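Side-chain contacts in probable transcriptional regulator (PDB 2ESN), which probably binds DNA through an N-terminal winged helix-turn-helix domain and regulates transcription in response to a small effector, as other LysR-type regulators do: residues C[12-17]-C[45-50]; C[25-30]-C[39-44]; C[138-143]-C[207-212]; C[157-162]-C[216-221]. One frame throughout, in Å; residues are numbered along the deposited sequence.

How the interactions relate
From the N terminus, interaction 1 closes a largely helical loop, setting the start of helix 15-24 against the later turns of helix 38-52. Interaction 2 is nested inside that loop and joins helix 27-34 to the earlier turns of the same helix 38-52; the two contacts meet where Val17 packs on Phe41. Interactions 3 and 4 follow in series in the effector-binding domain, nearest atoms about 32 Å or more from the first two. Their segments alternate along the chain, so the loops they close cross. Interaction 3 joins the loops after strands 131-136 and 202-206, interaction 4 the loop after strand 153-157 and helix 215-221; Lys140 links them through Tyr157 and Glu162.

Interaction 1: residues C[12-17]-C[45-50]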
loop_
_atom_site.group_PDB
_atom_site.type_symbol
_atom_site.label_atom_id
_atom_site.label_comp_id
_atom_site.label_asym_id
_atom_site.label_seq_id
_atom_site.Cartn_x
_atom_site.Cartn_y
_atom_site.Cartn_z
ATOM N N LEU C 12 12.993 -15.022 30.710
ATOM C CA LEU C 12 12.572 -15.612 29.451
ATOM C C LEU C 12 13.298 -16.899 28.988
ATOM O O LEU C 12 12.738 -17.683 28.190
ATOM C CB LEU C 12 12.635 -14.525 28.337
ATOM C CG LEU C 12 11.757 -13.270 28.608
ATOM C CD1 LEU C 12 11.824 -12.248 27.475
ATOM C CD2 LEU C 12 10.301 -13.618 28.921
ATOM N N ASN C 13 14.542 -17.100 29.413
ATOM C CA ASN C 13 15.275 -18.298 29.022
ATOM C C ASN C 13 14.620 -19.514 29.603
ATOM O O ASN C 13 14.721 -20.590 29.002
ATOM C CB ASN C 13 16.751 -18.308 29.475
ATOM C CG ASN C 13 17.517 -17.205 28.895
ATOM O OD1 ASN C 13 18.048 -16.331 29.620
ATOM N ND2 ASN C 13 17.579 -17.178 27.598
ATOM N N LEU C 14 13.952 -19.346 30.748
ATOM C CA LEU C 14 13.187 -20.459 31.358
ATOM C C LEU C 14 12.039 -20.908 30.509
ATOM O O LEU C 14 11.479 -21.965 30.759
ATOM C CB LEU C 14 12.588 -20.038 32.672
ATOM C CG LEU C 14 13.553 -19.673 33.826
ATOM C CD1 LEU C 14 12.735 -19.172 35.021
ATOM C CD2 LEU C 14 14.488 -20.841 34.220
ATOM N N LEU C 15 11.641 -20.097 29.529
ATOM C CA LEU C 15 10.522 -20.491 28.635
ATOM C C LEU C 15 10.930 -21.523 27.602
ATOM O O LEU C 15 10.064 -22.203 27.045
ATOM C CB LEU C 15 9.890 -19.299 27.926
ATOM C CG LEU C 15 9.103 -18.387 28.850
ATOM C CD1 LEU C 15 8.693 -17.179 28.071
ATOM C CD2 LEU C 15 7.883 -19.066 29.498
ATOM N N LEU C 16 12.213 -21.642 27.295
ATOM C CA LEU C 16 12.629 -22.783 26.434
ATOM C C LEU C 16 12.513 -24.090 27.164
ATOM O O LEU C 16 12.440 -25.125 26.493
ATOM C CB LEU C 16 14.094 -22.730 25.991
ATOM C CG LEU C 16 14.402 -21.444 25.257
ATOM C CD1 LEU C 16 15.880 -21.354 25.242
ATOM C CD2 LEU C 16 13.806 -21.627 23.872
ATOM N N VAL C 17 12.625 -24.056 28.515
ATOM C CA VAL C 17 12.522 -25.276 29.355
ATOM C C VAL C 17 11.053 -25.656 29.406
ATOM O O VAL C 17 10.666 -26.809 29.159
ATOM C CB VAL C 17 13.133 -25.025 30.807
ATOM C CG1 VAL C 17 12.839 -26.149 31.713
ATOM C CG2 VAL C 17 14.641 -24.834 30.734
ATOM N N LEU C 45 13.306 -25.860 36.021
ATOM C CA LEU C 45 11.870 -26.096 36.161
ATOM C C LEU C 45 11.384 -25.534 37.519
ATOM O O LEU C 45 10.292 -25.003 37.587
ATOM C CB LEU C 45 11.540 -27.598 36.053
ATOM C CG LEU C 45 10.125 -28.072 36.429
ATOM C CD1 LEU C 45 9.017 -27.395 35.593
ATOM C CD2 LEU C 45 10.030 -29.674 36.342
ATOM N N GLY C 46 12.221 -25.660 38.567
ATOM C CA GLY C 46 11.919 -25.140 39.877
ATOM C C GLY C 46 11.795 -23.622 39.853
ATOM O O GLY C 46 10.866 -23.084 40.418
ATOM N N ARG C 47 12.744 -22.940 39.209
ATOM C CA ARG C 47 12.661 -21.508 39.030
ATOM C C ARG C 47 11.400 -21.047 38.259
ATOM O O ARG C 47 10.793 -20.032 38.610
ATOM C CB ARG C 47 13.928 -21.004 38.346
ATOM C CG ARG C 47 15.204 -21.220 39.158
ATOM C CD ARG C 47 16.349 -20.745 38.322
ATOM N NE ARG C 47 15.979 -19.417 37.829
ATOM C CZ ARG C 47 16.511 -18.818 36.763
ATOM N NH1 ARG C 47 17.482 -19.413 36.092
ATOM N NH2 ARG C 47 16.098 -17.600 36.412
ATOM N N LEU C 48 11.034 -21.773 37.194
ATOM C CA LEU C 48 9.889 -21.424 36.409
ATOM C C LEU C 48 8.642 -21.643 37.258
ATOM O O LEU C 48 7.699 -20.829 37.183
ATOM C CB LEU C 48 9.832 -22.237 35.079
ATOM C CG LEU C 48 8.859 -21.646 34.014
ATOM C CD1 LEU C 48 9.072 -20.115 33.795
ATOM C CD2 LEU C 48 8.980 -22.281 32.705
ATOM N N ARG C 49 8.587 -22.692 38.079
ATOM C CA ARG C 49 7.405 -22.885 38.943
ATOM C C ARG C 49 7.238 -21.702 39.951
ATOM O O ARG C 49 6.129 -21.298 40.289
ATOM C CB ARG C 49 7.497 -24.187 39.739
ATOM C CG ARG C 49 7.389 -25.457 38.907
ATOM C CD ARG C 49 7.641 -26.734 39.739
ATOM N NE ARG C 49 7.074 -27.914 39.031
ATOM C CZ ARG C 49 7.571 -29.152 39.057
ATOM N NH1 ARG C 49 8.673 -29.417 39.743
ATOM N NH2 ARG C 49 6.958 -30.124 38.378
ATOM N N GLN C 50 8.347 -21.192 40.435
ATOM C CA GLN C 50 8.355 -19.996 41.288
ATOM C C GLN C 50 7.999 -18.757 40.483
ATOM O O GLN C 50 7.176 -17.992 40.940
ATOM C CB GLN C 50 9.696 -19.825 41.956
ATOM C CG GLN C 50 10.033 -20.945 42.962
ATOM C CD GLN C 50 8.948 -21.183 43.973
ATOM O OE1 GLN C 50 8.396 -20.253 44.527
ATOM N NE2 GLN C 50 8.645 -22.446 44.237
#
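Leu14 reaches toward helix 38-52 and spreads its atoms over two successive residues, Arg47 and Leu48. CD1 settles against the backbone, 3.8 Å from Leu48 N, and CD2 goes to the arginine. Arg47 bends at chi3 (49°) and brings its guanidinium round across the leucine at about a right angle; Leu14 CD2 lies 3.8 Å above that plane, over its centre, an apolar cover on one face of a charged group. The charge itself has its partner outside the two segments, where Arg47 NH2 forms a salt bridge with Asp11. Leu48 holds its CG anti to the backbone N (chi1 -164°), which directs both CD1 and CD2 to Leu14. Its CD1 packs 3.7 Å from Leu14 CB, and its CD2 presses on the backbone, 3.2 Å from Leu14 O, an oxygen that takes a weak bond from Val17 N. One turn on, Val17 CG1 approaches Leu45 N at 4.3 Å. This buried apolar seam belongs to the DNA-binding domain: Leu48 also packs on Phe18 of helix 15-24 and on Leu10 and Leu56 in loops, while Leu15 turns to Val77 of helix 68-87 and to Leu84 of the second subunit.

Interaction 2: residues C[25-30]-C[39-44]; sequences RNVGTA and SAFSHA
The Phe41 ring has Val27 O over one face, 4.2 Å above the plane and over its centre, with Val27 CG1 closing on CE2 at 3.7 Å and Ala30 CB coming in obliquely. This is the inside of the helix-turn-helix of the LysR family: helix 27-34 is the first helix of the motif, and helix 38-52, which carries Phe41, is the second, corresponding to the recognition helix of relatives. Phe41 holds its CG anti to the backbone N (chi1 -164°), and the ring thereby leaves its own helix and points across to the other. There the far end of the ring finds Ala30, whose CB lies 3.4 Å from Phe41 CZ and almost as near to CE1, a tight fit allowed by the small side chain. On the CD2 side Val27 packs with CB as well as CG1. Val17 and Leu21 of helix 15-24, Ala31 and Leu34 of helix 27-34 and Ile36 in the turn also touch the ring, so three helices share this one aromatic. Helix 27-34 is capped at its start by Asn26, whose OD1 takes two donors from Thr29. Thr29 OG1 gives one bond at 3.1 Å; the backbone Thr29 N gives the capping bond in the carbonyl plane, 2.9 Å from Asn26 OD1 and nearly straight at 171°.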
loop_
_atom_site.group_PDB
_atom_site.type_symbol
_atom_site.label_atom_id
_atom_site.label_comp_id
_atom_site.label_asym_id
_atom_site.label_seq_id
_atom_site.Cartn_x
_atom_site.Cartn_y
_atom_site.Cartn_z
ATOM N N ARG C 25 7.116 -33.990 27.378
ATOM C CA ARG C 25 6.443 -34.519 28.580
ATOM C C ARG C 25 7.280 -35.475 29.442
ATOM O O ARG C 25 6.751 -36.281 30.192
ATOM C CB ARG C 25 5.033 -35.073 28.254
ATOM C CG ARG C 25 3.914 -33.973 28.386
ATOM C CD ARG C 25 3.563 -33.561 27.057
ATOM N NE ARG C 25 2.544 -32.519 26.850
ATOM C CZ ARG C 25 1.232 -32.617 27.060
ATOM N NH1 ARG C 25 0.695 -33.635 27.705
ATOM N NH2 ARG C 25 0.446 -31.643 26.651
ATOM N N ASN C 26 8.589 -35.321 29.352
ATOM C CA ASN C 26 9.558 -36.155 30.011
ATOM C C ASN C 26 10.815 -35.291 30.206
ATOM O O ASN C 26 11.279 -34.642 29.255
ATOM C CB ASN C 26 9.851 -37.374 29.097
ATOM C CG ASN C 26 10.993 -38.207 29.599
ATOM O OD1 ASN C 26 12.091 -38.022 29.169
ATOM N ND2 ASN C 26 10.742 -39.070 30.564
ATOM N N VAL C 27 11.348 -35.261 31.424
ATOM C CA VAL C 27 12.486 -34.395 31.726
ATOM C C VAL C 27 13.786 -34.841 31.113
ATOM O O VAL C 27 14.613 -34.006 30.756
ATOM C CB VAL C 27 12.685 -34.049 33.281
ATOM C CG1 VAL C 27 11.436 -33.379 33.852
ATOM C CG2 VAL C 27 13.049 -35.260 34.098
ATOM N N GLY C 28 13.987 -36.149 30.978
ATOM C CA GLY C 28 15.218 -36.610 30.347
ATOM C C GLY C 28 15.344 -36.231 28.900
ATOM O O GLY C 28 16.384 -35.717 28.468
ATOM N N THR C 29 14.310 -36.438 28.119
ATOM C CA THR C 29 14.435 -35.946 26.735
ATOM C C THR C 29 14.347 -34.432 26.510
ATOM O O THR C 29 14.857 -33.917 25.509
ATOM C CB THR C 29 13.506 -36.629 25.796
ATOM O OG1 THR C 29 12.173 -36.627 26.346
ATOM C CG2 THR C 29 14.032 -38.128 25.564
ATOM N N ALA C 30 13.662 -33.709 27.405
ATOM C CA ALA C 30 13.615 -32.250 27.268
ATOM C C ALA C 30 15.028 -31.755 27.552
ATOM O O ALA C 30 15.543 -30.912 26.815
ATOM C CB ALA C 30 12.586 -31.631 28.280
ATOM N N SER C 39 20.077 -32.146 36.595
ATOM C CA SER C 39 19.898 -31.325 37.770
ATOM C C SER C 39 19.744 -29.854 37.372
ATOM O O SER C 39 19.018 -29.099 38.048
ATOM C CB SER C 39 21.008 -31.579 38.797
ATOM O OG SER C 39 22.115 -30.702 38.673
ATOM N N ALA C 40 20.363 -29.484 36.243
ATOM C CA ALA C 40 20.252 -28.139 35.701
ATOM C C ALA C 40 18.824 -27.932 35.226
ATOM O O ALA C 40 18.230 -26.872 35.508
ATOM C CB ALA C 40 21.224 -27.910 34.555
ATOM N N PHE C 41 18.304 -28.922 34.491
ATOM C CA PHE C 41 16.924 -28.946 34.072
ATOM C C PHE C 41 15.963 -28.829 35.246
ATOM O O PHE C 41 14.950 -28.134 35.192
ATOM C CB PHE C 41 16.563 -30.215 33.277
ATOM C CG PHE C 41 15.252 -30.073 32.503
ATOM C CD1 PHE C 41 15.232 -29.474 31.230
ATOM C CD2 PHE C 41 14.058 -30.507 33.054
ATOM C CE1 PHE C 41 14.033 -29.305 30.504
ATOM C CE2 PHE C 41 12.843 -30.343 32.356
ATOM C CZ PHE C 41 12.814 -29.741 31.089
ATOM N N SER C 42 16.246 -29.577 36.291
ATOM C CA SER C 42 15.282 -29.679 37.370
ATOM C C SER C 42 15.279 -28.332 38.153
ATOM O O SER C 42 14.228 -27.867 38.589
ATOM C CB SER C 42 15.714 -30.828 38.263
ATOM O OG SER C 42 14.828 -31.000 39.341
ATOM N N HIS C 43 16.462 -27.718 38.292
ATOM C CA HIS C 43 16.595 -26.399 38.919
ATOM C C HIS C 43 15.785 -25.399 38.084
ATOM O O HIS C 43 15.017 -24.600 38.631
ATOM C CB HIS C 43 18.094 -25.981 39.048
ATOM C CG HIS C 43 18.322 -24.558 39.514
ATOM N ND1 HIS C 43 17.608 -23.966 40.549
ATOM C CD2 HIS C 43 19.256 -23.640 39.148
ATOM C CE1 HIS C 43 18.040 -22.728 40.739
ATOM N NE2 HIS C 43 19.037 -22.504 39.905
ATOM N N ALA C 44 15.928 -25.453 36.762
ATOM C CA ALA C 44 15.278 -24.467 35.873
ATOM C C ALA C 44 13.786 -24.600 35.992
ATOM O O ALA C 44 13.070 -23.579 36.071
ATOM C CB ALA C 44 15.725 -24.648 34.431
#

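Interaction 3: residues C[138-143]-C[207-212]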
loop_
_atom_site.group_PDB
_atom_site.type_symbol
_atom_site.label_atom_id
_atom_site.label_comp_id
_atom_site.label_asym_id
_atom_site.label_seq_id
_atom_site.Cartn_x
_atom_site.Cartn_y
_atom_site.Cartn_z
ATOM N N GLU C 138 5.672 -6.982 -10.273
ATOM C CA GLU C 138 5.056 -5.913 -11.086
ATOM C C GLU C 138 6.058 -5.230 -12.013
ATOM O O GLU C 138 5.664 -4.672 -13.046
ATOM C CB GLU C 138 4.252 -4.930 -10.211
ATOM C CG GLU C 138 3.165 -5.636 -9.344
ATOM C CD GLU C 138 1.702 -5.406 -9.828
ATOM O OE1 GLU C 138 1.436 -4.395 -10.536
ATOM O OE2 GLU C 138 0.801 -6.230 -9.496
ATOM N N ARG C 139 7.345 -5.323 -11.692
ATOM C CA ARG C 139 8.396 -4.937 -12.642
ATOM C C ARG C 139 9.589 -5.870 -12.567
ATOM O O ARG C 139 9.702 -6.633 -11.605
ATOM C CB ARG C 139 8.866 -3.509 -12.393
ATOM C CG ARG C 139 9.280 -3.244 -10.948
ATOM C CD ARG C 139 9.167 -1.752 -10.629
ATOM N NE ARG C 139 10.388 -1.056 -11.011
ATOM C CZ ARG C 139 10.445 0.213 -11.417
ATOM N NH1 ARG C 139 9.329 0.945 -11.502
ATOM N NH2 ARG C 139 11.627 0.747 -11.744
ATOM N N LYS C 140 10.468 -5.793 -13.573
ATOM C CA LYS C 140 11.687 -6.628 -13.634
ATOM C C LYS C 140 12.528 -6.542 -12.345
ATOM O O LYS C 140 12.971 -7.540 -11.797
ATOM C CB LYS C 140 12.565 -6.269 -14.818
ATOM C CG LYS C 140 13.850 -7.107 -14.847
ATOM C CD LYS C 140 14.459 -7.278 -16.230
ATOM C CE LYS C 140 14.868 -5.959 -16.873
ATOM N NZ LYS C 140 16.307 -5.573 -16.676
ATOM N N LEU C 141 12.703 -5.323 -11.858
ATOM C CA LEU C 141 13.737 -5.023 -10.887
ATOM C C LEU C 141 13.187 -4.028 -9.867
ATOM O O LEU C 141 13.185 -2.840 -10.112
ATOM C CB LEU C 141 14.914 -4.424 -11.642
ATOM C CG LEU C 141 16.317 -4.723 -11.156
ATOM C CD1 LEU C 141 17.305 -4.201 -12.159
ATOM C CD2 LEU C 141 16.517 -4.073 -9.788
ATOM N N SER C 142 12.684 -4.537 -8.751
ATOM C CA SER C 142 12.199 -3.707 -7.660
ATOM C C SER C 142 13.238 -3.778 -6.513
ATOM O O SER C 142 13.206 -4.706 -5.676
ATOM C CB SER C 142 10.789 -4.152 -7.235
ATOM O OG SER C 142 10.524 -3.868 -5.859
ATOM N N VAL C 143 14.176 -2.822 -6.516
ATOM C CA VAL C 143 15.247 -2.694 -5.503
ATOM C C VAL C 143 14.687 -2.719 -4.080
ATOM O O VAL C 143 15.334 -3.227 -3.151
ATOM C CB VAL C 143 16.128 -1.413 -5.744
ATOM C CG1 VAL C 143 15.255 -0.168 -5.958
ATOM C CG2 VAL C 143 17.144 -1.187 -4.609
ATOM N N THR C 207 4.868 -9.119 -23.503
ATOM C CA THR C 207 5.025 -7.961 -22.634
ATOM C C THR C 207 4.907 -8.481 -21.189
ATOM O O THR C 207 3.827 -8.463 -20.634
ATOM C CB THR C 207 3.903 -6.952 -22.898
ATOM O OG1 THR C 207 2.656 -7.631 -22.916
ATOM C CG2 THR C 207 4.053 -6.356 -24.239
ATOM N N PRO C 208 6.000 -8.974 -20.613
ATOM C CA PRO C 208 5.970 -9.734 -19.363
ATOM C C PRO C 208 5.585 -8.870 -18.172
ATOM O O PRO C 208 5.062 -9.378 -17.200
ATOM C CB PRO C 208 7.409 -10.200 -19.175
ATOM C CG PRO C 208 8.091 -9.977 -20.490
ATOM C CD PRO C 208 7.384 -8.806 -21.111
ATOM N N TRP C 209 5.747 -7.558 -18.272
ATOM C CA TRP C 209 5.339 -6.697 -17.164
ATOM C C TRP C 209 4.226 -5.801 -17.636
ATOM O O TRP C 209 4.105 -4.638 -17.211
ATOM C CB TRP C 209 6.560 -5.914 -16.626
ATOM C CG TRP C 209 7.536 -6.893 -16.004
ATOM C CD1 TRP C 209 7.412 -7.506 -14.796
ATOM C CD2 TRP C 209 8.718 -7.414 -16.596
ATOM N NE1 TRP C 209 8.476 -8.352 -14.584
ATOM C CE2 TRP C 209 9.284 -8.329 -15.679
ATOM C CE3 TRP C 209 9.369 -7.198 -17.821
ATOM C CZ2 TRP C 209 10.477 -9.043 -15.942
ATOM C CZ3 TRP C 209 10.556 -7.920 -18.094
ATOM C CH2 TRP C 209 11.085 -8.829 -17.154
ATOM N N ASN C 210 3.428 -6.316 -18.554
ATOM C CA ASN C 210 2.302 -5.557 -19.069
ATOM C C ASN C 210 2.598 -4.200 -19.721
ATOM O O ASN C 210 1.693 -3.354 -19.794
ATOM C CB ASN C 210 1.365 -5.246 -17.923
ATOM C CG ASN C 210 0.845 -6.479 -17.253
ATOM O OD1 ASN C 210 0.583 -7.503 -17.899
ATOM N ND2 ASN C 210 0.685 -6.396 -15.934
ATOM N N GLU C 211 3.826 -3.994 -20.172
ATOM C CA GLU C 211 4.222 -2.777 -20.864
ATOM C C GLU C 211 3.448 -2.544 -22.154
ATOM O O GLU C 211 2.820 -3.488 -22.685
ATOM C CB GLU C 211 5.725 -2.772 -21.073
ATOM C CG GLU C 211 6.371 -3.974 -21.794
ATOM C CD GLU C 211 6.665 -5.193 -20.887
ATOM O OE1 GLU C 211 7.828 -5.581 -20.700
ATOM O OE2 GLU C 211 5.737 -5.773 -20.372
ATOM N N ASP C 212 3.431 -1.285 -22.637
ATOM C CA ASP C 212 2.637 -0.938 -23.832
ATOM C C ASP C 212 3.350 -1.241 -25.159
ATOM O O ASP C 212 2.805 -1.027 -26.224
ATOM C CB ASP C 212 2.085 0.512 -23.789
ATOM C CG ASP C 212 0.781 0.647 -22.963
ATOM O OD1 ASP C 212 0.170 -0.361 -22.583
ATOM O OD2 ASP C 212 0.320 1.772 -22.761
HETATM O O HOH W 1 3.226 -5.001 -14.021
#
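Lys140 lays its backbone and the first half of its side chain on Trp209. Its CB sits over the six-membered ring in a CH-pi contact, 3.8 Å from the centroid and 19° off the normal. The chain then runs on with CG anti to the backbone N (chi1 178°) and passes obliquely over the rim of the ring: CG is 4.0 Å from Trp209 CH2, and CD stays near the same carbon at 3.8 Å. A bend at chi3 (61°) turns CE and NZ off the indole, and NZ is held by Tyr157 O, Tyr283 OH and, in a salt bridge, Glu162 OE1. Such a bridge spans the two halves of the effector-binding domain, a periplasmic-binding-protein-like fold of the LysR family: the loop after strand 131-136 meets the loop after strand 202-206. In relatives the effector usually binds in the cleft between the halves, and this contact probably lies along that cleft. Under the lysine, the five-membered end of the indole faces the Arg139-Lys140 peptide. Trp209 NE1 is 3.4 Å from Lys140 N, but both are donors and the closeness is one of packing. Pro208 CB lies over the opposite face, toward the rim, so the ring is sandwiched. The tryptophan's own backbone is pinned as well: its N donates to Glu211 OE2, 2.8 Å away, on the syn side of that carboxylate. A water joins the loops, donating to Glu138 O at 2.6 Å and weakly to Trp209 O.

Interaction 4: residues C[157-162]-C[216-221]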
loop_
_atom_site.group_PDB
_atom_site.type_symbol
_atom_site.label_atom_id
_atom_site.label_comp_id
_atom_site.label_asym_id
_atom_site.label_seq_id
_atom_site.Cartn_x
_atom_site.Cartn_y
_atom_site.Cartn_z
ATOM N N TYR C 157 16.874 -9.774 -18.402
ATOM C CA TYR C 157 18.042 -9.305 -19.137
ATOM C C TYR C 157 18.086 -7.757 -19.208
ATOM O O TYR C 157 17.062 -7.088 -18.966
ATOM C CB TYR C 157 18.183 -10.018 -20.506
ATOM C CG TYR C 157 17.184 -9.701 -21.651
ATOM C CD1 TYR C 157 16.097 -10.571 -21.928
ATOM C CD2 TYR C 157 17.403 -8.594 -22.516
ATOM C CE1 TYR C 157 15.208 -10.335 -23.012
ATOM C CE2 TYR C 157 16.538 -8.341 -23.626
ATOM C CZ TYR C 157 15.429 -9.204 -23.860
ATOM O OH TYR C 157 14.566 -8.926 -24.924
ATOM N N ASP C 158 19.269 -7.193 -19.481
ATOM C CA ASP C 158 19.398 -5.712 -19.560
ATOM C C ASP C 158 19.105 -5.330 -20.968
ATOM O O ASP C 158 19.693 -5.881 -21.889
ATOM C CB ASP C 158 20.811 -5.157 -19.216
ATOM C CG ASP C 158 21.320 -5.558 -17.807
ATOM O OD1 ASP C 158 20.538 -5.586 -16.818
ATOM O OD2 ASP C 158 22.540 -5.825 -17.720
ATOM N N GLU C 159 18.197 -4.385 -21.129
ATOM C CA GLU C 159 17.987 -3.746 -22.420
ATOM C C GLU C 159 19.045 -2.655 -22.677
ATOM O O GLU C 159 18.983 -1.548 -22.146
ATOM C CB GLU C 159 16.555 -3.219 -22.551
ATOM C CG GLU C 159 16.134 -2.865 -23.970
ATOM C CD GLU C 159 14.677 -2.355 -24.042
ATOM O OE1 GLU C 159 13.856 -2.720 -23.155
ATOM O OE2 GLU C 159 14.360 -1.602 -24.998
ATOM N N GLU C 160 20.065 -3.054 -23.426
ATOM C CA GLU C 160 20.948 -2.175 -24.206
ATOM C C GLU C 160 21.623 -0.942 -23.571
ATOM O O GLU C 160 21.055 0.151 -23.622
ATOM C CB GLU C 160 20.188 -1.717 -25.458
ATOM C CG GLU C 160 19.175 -0.587 -25.174
ATOM C CD GLU C 160 18.699 0.098 -26.423
ATOM O OE1 GLU C 160 18.560 -0.623 -27.436
ATOM O OE2 GLU C 160 18.465 1.341 -26.392
ATOM N N HIS C 161 22.764 -1.078 -22.894
ATOM C CA HIS C 161 23.042 -2.112 -21.938
ATOM C C HIS C 161 22.654 -1.321 -20.668
ATOM O O HIS C 161 23.430 -0.495 -20.158
ATOM C CB HIS C 161 24.531 -2.465 -21.981
ATOM C CG HIS C 161 24.998 -2.939 -23.327
ATOM N ND1 HIS C 161 25.807 -4.048 -23.490
ATOM C CD2 HIS C 161 24.757 -2.465 -24.576
ATOM C CE1 HIS C 161 26.051 -4.230 -24.779
ATOM N NE2 HIS C 161 25.423 -3.287 -25.460
ATOM N N GLU C 162 21.413 -1.540 -20.224
ATOM C CA GLU C 162 20.774 -0.785 -19.134
ATOM C C GLU C 162 21.739 -0.579 -17.971
ATOM O O GLU C 162 22.487 -1.491 -17.608
ATOM C CB GLU C 162 19.498 -1.510 -18.642
ATOM C CG GLU C 162 18.189 -1.239 -19.438
ATOM C CD GLU C 162 17.097 -2.331 -19.229
ATOM O OE1 GLU C 162 17.384 -3.350 -18.567
ATOM O OE2 GLU C 162 15.945 -2.187 -19.738
ATOM N N ILE C 216 11.213 -5.717 -28.954
ATOM C CA ILE C 216 11.433 -5.563 -30.401
ATOM C C ILE C 216 10.835 -4.271 -30.975
ATOM O O ILE C 216 11.329 -3.742 -31.964
ATOM C CB ILE C 216 10.913 -6.817 -31.149
ATOM C CG1 ILE C 216 11.493 -8.075 -30.502
ATOM C CG2 ILE C 216 11.189 -6.721 -32.675
ATOM C CD1 ILE C 216 13.031 -8.244 -30.660
ATOM N N ASP C 217 9.731 -3.796 -30.396
ATOM C CA ASP C 217 9.069 -2.585 -30.895
ATOM C C ASP C 217 9.948 -1.383 -30.634
ATOM O O ASP C 217 10.126 -0.540 -31.502
ATOM C CB ASP C 217 7.714 -2.369 -30.219
ATOM C CG ASP C 217 6.701 -3.398 -30.616
ATOM O OD1 ASP C 217 6.151 -4.051 -29.702
ATOM O OD2 ASP C 217 6.482 -3.606 -31.843
ATOM N N ARG C 218 10.432 -1.301 -29.403
ATOM C CA ARG C 218 11.477 -0.358 -28.996
ATOM C C ARG C 218 12.615 -0.404 -30.025
ATOM O O ARG C 218 12.859 0.599 -30.702
ATOM C CB ARG C 218 11.962 -0.717 -27.581
ATOM C CG ARG C 218 11.442 0.212 -26.432
ATOM C CD ARG C 218 11.513 -0.452 -25.010
ATOM N NE ARG C 218 10.205 -1.024 -24.750
ATOM C CZ ARG C 218 9.909 -2.269 -24.348
ATOM N NH1 ARG C 218 10.842 -3.163 -24.008
ATOM N NH2 ARG C 218 8.621 -2.572 -24.219
ATOM N N LEU C 219 13.269 -1.566 -30.168
ATOM C CA LEU C 219 14.301 -1.780 -31.196
ATOM C C LEU C 219 13.945 -1.351 -32.630
ATOM O O LEU C 219 14.785 -0.756 -33.323
ATOM C CB LEU C 219 14.790 -3.256 -31.193
ATOM C CG LEU C 219 15.880 -3.826 -32.137
ATOM C CD1 LEU C 219 16.003 -5.309 -32.004
ATOM C CD2 LEU C 219 15.542 -3.625 -33.563
ATOM N N LEU C 220 12.736 -1.693 -33.110
ATOM C CA LEU C 220 12.366 -1.471 -34.521
ATOM C C LEU C 220 12.132 0.012 -34.762
ATOM O O LEU C 220 12.447 0.533 -35.829
ATOM C CB LEU C 220 11.081 -2.219 -34.898
ATOM C CG LEU C 220 11.156 -3.713 -35.274
ATOM C CD1 LEU C 220 9.749 -4.267 -35.446
ATOM C CD2 LEU C 220 11.956 -3.848 -36.564
ATOM N N ALA C 221 11.554 0.684 -33.762
ATOM C CA ALA C 221 11.210 2.113 -33.878
ATOM C C ALA C 221 12.495 2.949 -34.103
ATOM O O ALA C 221 12.479 3.939 -34.850
ATOM C CB ALA C 221 10.396 2.588 -32.643
#
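Glu162 OE1 is gripped twice, close to where the carboxylate of Glu159 reaches out to Arg218: Glu159 N donates to it at 2.9 Å and Lys140 NZ pairs with it in a salt bridge. The amide comes from above the Glu162 carboxylate plane. From this loop the side chain of Glu159 extends fully, CG anti to the backbone N (chi1 -165°), and crosses Arg218 at about a right angle. Arg218 NH1 donates to Glu159 OE1 at 3.2 Å, the single hydrogen bond of the salt bridge. It arrives on the syn side, yet 29° out of the carboxylate plane, and the two flat groups are turned 39° apart, so they do not form the flat two-bond pairing. The loop after strand 153-157 is thereby clipped to helix 215-221, in the other half of the periplasmic-binding-protein-like effector domain. Glu159 OE2 lies instead against the aliphatic stem, 3.1 Å from Arg218 CD and 3.6 Å from Arg218 CB. The arginine bends at chi3, which turns the NH1 edge of the guanidinium to the carboxylate. Its NH2 is held by Ser213 OG, and Arg63 of the third subunit packs against the residue.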